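Local coordinates for protein MHP1 (Microbacterium liquefaciens, PDB 2JLN) that takes up 5-aryl-substituted hydantoins across the membrane in a sodium-dependent manner, as a transporter of the nucleobase-cation-symport-1 family, at residues I45-T53 with S264-M275. Numbering follows the deposited sequence.
Sequences IFIAAGQMT and SIIFGFIGAASM
The F46 ring meets the helix of 264-275 through its edge: CE2 lies 3.1 Å from F267 O, close to the ring plane, while I270 CB approaches obliquely. F46 CZ sits 3.8 Å from F267 CD2, at the edge of that second ring, which also touches the sodium-site residue I41; the two side chains run side by side in the same direction. With F46 CG anti to its carbonyl carbon (chi1 -73°), the ring reaches the neighbouring helix although its CB does not point there. The axes approach to 7.1 Å, crossing at -52°, consistent with the missing side chains of G271 and G50: F46 and G271 CA atoms are 4.1 Å apart, and a CB on G271 would fall against F46 O. I45 CD1 packs 3.3 Å from G268 CA, A49 CB rests 3.5 Å from G268 O, and M275 CG lies against G50 O. T53 CG2 touches A272 CB, while OG1 donates to G50 O (2.6 Å) at 168°. A valine here keeps a methyl for A272 but lacks the hydroxyl, and would probably leave G50 O with the backbone N-H as its remaining bond from this residue. No hydrogen bond joins the segments; transmembrane helices 1 and 7 meet through carbons packed on each other and on carbonyls already bonded within their own segments.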
# COMPACT_ATOMS: atom_id res chain seq x y z
N ILE A 45 7.80 10.36 -2.59
CA ILE A 45 8.45 10.95 -1.42
C ILE A 45 9.53 12.01 -1.76
O ILE A 45 9.89 12.83 -0.91
CB ILE A 45 9.04 9.86 -0.48
CG1 ILE A 45 9.17 10.41 0.94
CG2 ILE A 45 10.37 9.30 -1.03
CD1 ILE A 45 10.48 10.05 1.59
N PHE A 46 10.04 12.01 -2.98
CA PHE A 46 10.80 13.16 -3.40
C PHE A 46 9.86 14.37 -3.46
O PHE A 46 10.13 15.43 -2.91
CB PHE A 46 11.46 12.92 -4.74
CG PHE A 46 12.62 11.97 -4.68
CD1 PHE A 46 13.00 11.23 -5.78
CD2 PHE A 46 13.34 11.82 -3.51
CE1 PHE A 46 14.07 10.36 -5.73
CE2 PHE A 46 14.42 10.95 -3.46
CZ PHE A 46 14.78 10.22 -4.56
N ILE A 47 8.72 14.22 -4.13
CA ILE A 47 7.79 15.33 -4.26
C ILE A 47 7.26 15.82 -2.91
O ILE A 47 7.29 17.00 -2.59
CB ILE A 47 6.63 14.95 -5.19
CG1 ILE A 47 7.15 14.73 -6.60
CG2 ILE A 47 5.59 16.03 -5.20
CD1 ILE A 47 6.15 14.09 -7.49
N ALA A 48 6.79 14.91 -2.10
CA ALA A 48 6.22 15.29 -0.83
C ALA A 48 7.21 16.04 0.05
O ALA A 48 6.90 17.10 0.55
CB ALA A 48 5.69 14.07 -0.11
N ALA A 49 8.39 15.47 0.26
CA ALA A 49 9.35 15.99 1.22
C ALA A 49 9.99 17.24 0.68
O ALA A 49 10.40 18.10 1.45
CB ALA A 49 10.41 14.96 1.53
N GLY A 50 10.06 17.35 -0.65
CA GLY A 50 10.49 18.58 -1.32
C GLY A 50 9.61 19.79 -1.08
O GLY A 50 10.06 20.82 -0.55
N GLN A 51 8.34 19.69 -1.46
CA GLN A 51 7.36 20.73 -1.16
C GLN A 51 7.17 21.12 0.33
O GLN A 51 6.80 22.24 0.64
CB GLN A 51 6.05 20.37 -1.81
CG GLN A 51 6.22 20.30 -3.30
CD GLN A 51 4.92 19.99 -4.02
OE1 GLN A 51 4.81 20.19 -5.24
NE2 GLN A 51 3.92 19.50 -3.27
N MET A 52 7.43 20.21 1.26
CA MET A 52 7.33 20.53 2.68
C MET A 52 8.37 21.54 3.16
O MET A 52 8.13 22.21 4.16
CB MET A 52 7.45 19.26 3.51
CG MET A 52 6.29 18.32 3.34
SD MET A 52 4.86 18.88 4.26
CE MET A 52 5.52 18.63 5.90
N THR A 53 9.52 21.65 2.48
CA THR A 53 10.59 22.57 2.91
C THR A 53 10.13 24.01 2.84
O THR A 53 10.67 24.88 3.50
CB THR A 53 11.84 22.49 2.03
OG1 THR A 53 11.45 22.71 0.68
CG2 THR A 53 12.54 21.14 2.17
N SER A 264 12.92 5.74 3.98
CA SER A 264 12.19 6.92 3.55
C SER A 264 12.75 8.22 4.16
O SER A 264 12.46 9.30 3.66
CB SER A 264 10.69 6.77 3.76
OG SER A 264 10.38 7.06 5.09
N ILE A 265 13.54 8.10 5.23
CA ILE A 265 14.28 9.25 5.79
C ILE A 265 15.45 9.67 4.89
O ILE A 265 15.63 10.85 4.61
CB ILE A 265 14.77 8.95 7.22
CG1 ILE A 265 13.66 9.20 8.23
CG2 ILE A 265 15.99 9.78 7.60
CD1 ILE A 265 14.16 9.19 9.64
N ILE A 266 16.25 8.71 4.43
CA ILE A 266 17.34 8.98 3.48
C ILE A 266 16.84 9.60 2.18
O ILE A 266 17.47 10.54 1.66
CB ILE A 266 18.12 7.71 3.09
CG1 ILE A 266 18.77 7.06 4.31
CG2 ILE A 266 19.18 8.03 2.05
CD1 ILE A 266 19.51 5.81 3.98
N PHE A 267 15.75 9.07 1.62
CA PHE A 267 15.27 9.58 0.33
C PHE A 267 14.37 10.82 0.45
O PHE A 267 14.32 11.65 -0.46
CB PHE A 267 14.66 8.45 -0.52
CG PHE A 267 15.68 7.45 -0.98
CD1 PHE A 267 16.26 6.57 -0.07
CD2 PHE A 267 16.11 7.41 -2.29
CE1 PHE A 267 17.22 5.65 -0.47
CE2 PHE A 267 17.09 6.49 -2.70
CZ PHE A 267 17.63 5.61 -1.78
N GLY A 268 13.70 10.97 1.58
CA GLY A 268 13.00 12.21 1.87
C GLY A 268 14.02 13.31 1.93
O GLY A 268 13.85 14.33 1.28
N PHE A 269 15.09 13.11 2.70
CA PHE A 269 16.19 14.08 2.74
C PHE A 269 16.74 14.45 1.34
O PHE A 269 17.02 15.62 1.09
CB PHE A 269 17.32 13.62 3.67
CG PHE A 269 18.53 14.52 3.65
CD1 PHE A 269 18.60 15.64 4.47
CD2 PHE A 269 19.60 14.25 2.81
CE1 PHE A 269 19.71 16.47 4.44
CE2 PHE A 269 20.72 15.08 2.77
CZ PHE A 269 20.77 16.19 3.59
N ILE A 270 16.89 13.50 0.43
CA ILE A 270 17.34 13.86 -0.91
C ILE A 270 16.34 14.78 -1.65
O ILE A 270 16.75 15.74 -2.32
CB ILE A 270 17.73 12.63 -1.76
CG1 ILE A 270 18.98 11.98 -1.18
CG2 ILE A 270 17.95 13.01 -3.21
CD1 ILE A 270 19.63 10.99 -2.08
N GLY A 271 15.05 14.51 -1.53
CA GLY A 271 14.06 15.37 -2.15
C GLY A 271 14.05 16.79 -1.59
O GLY A 271 13.97 17.78 -2.33
N ALA A 272 14.12 16.88 -0.26
CA ALA A 272 14.17 18.16 0.45
C ALA A 272 15.42 18.97 0.09
O ALA A 272 15.32 20.16 -0.21
CB ALA A 272 14.07 17.94 1.92
N ALA A 273 16.60 18.34 0.12
CA ALA A 273 17.86 18.97 -0.26
C ALA A 273 17.85 19.56 -1.69
O ALA A 273 18.21 20.71 -1.89
CB ALA A 273 19.01 17.98 -0.10
N SER A 274 17.43 18.78 -2.67
CA SER A 274 17.17 19.32 -3.99
C SER A 274 16.36 20.62 -3.98
O SER A 274 16.78 21.58 -4.62
CB SER A 274 16.44 18.31 -4.86
OG SER A 274 17.32 17.31 -5.31
N MET A 275 15.20 20.66 -3.32
CA MET A 275 14.37 21.89 -3.31
C MET A 275 15.19 23.08 -2.84
O MET A 275 15.21 24.14 -3.45
CB MET A 275 13.15 21.76 -2.38
CG MET A 275 11.76 21.63 -3.03
SD MET A 275 11.37 22.61 -4.52
CE MET A 275 11.84 24.22 -3.94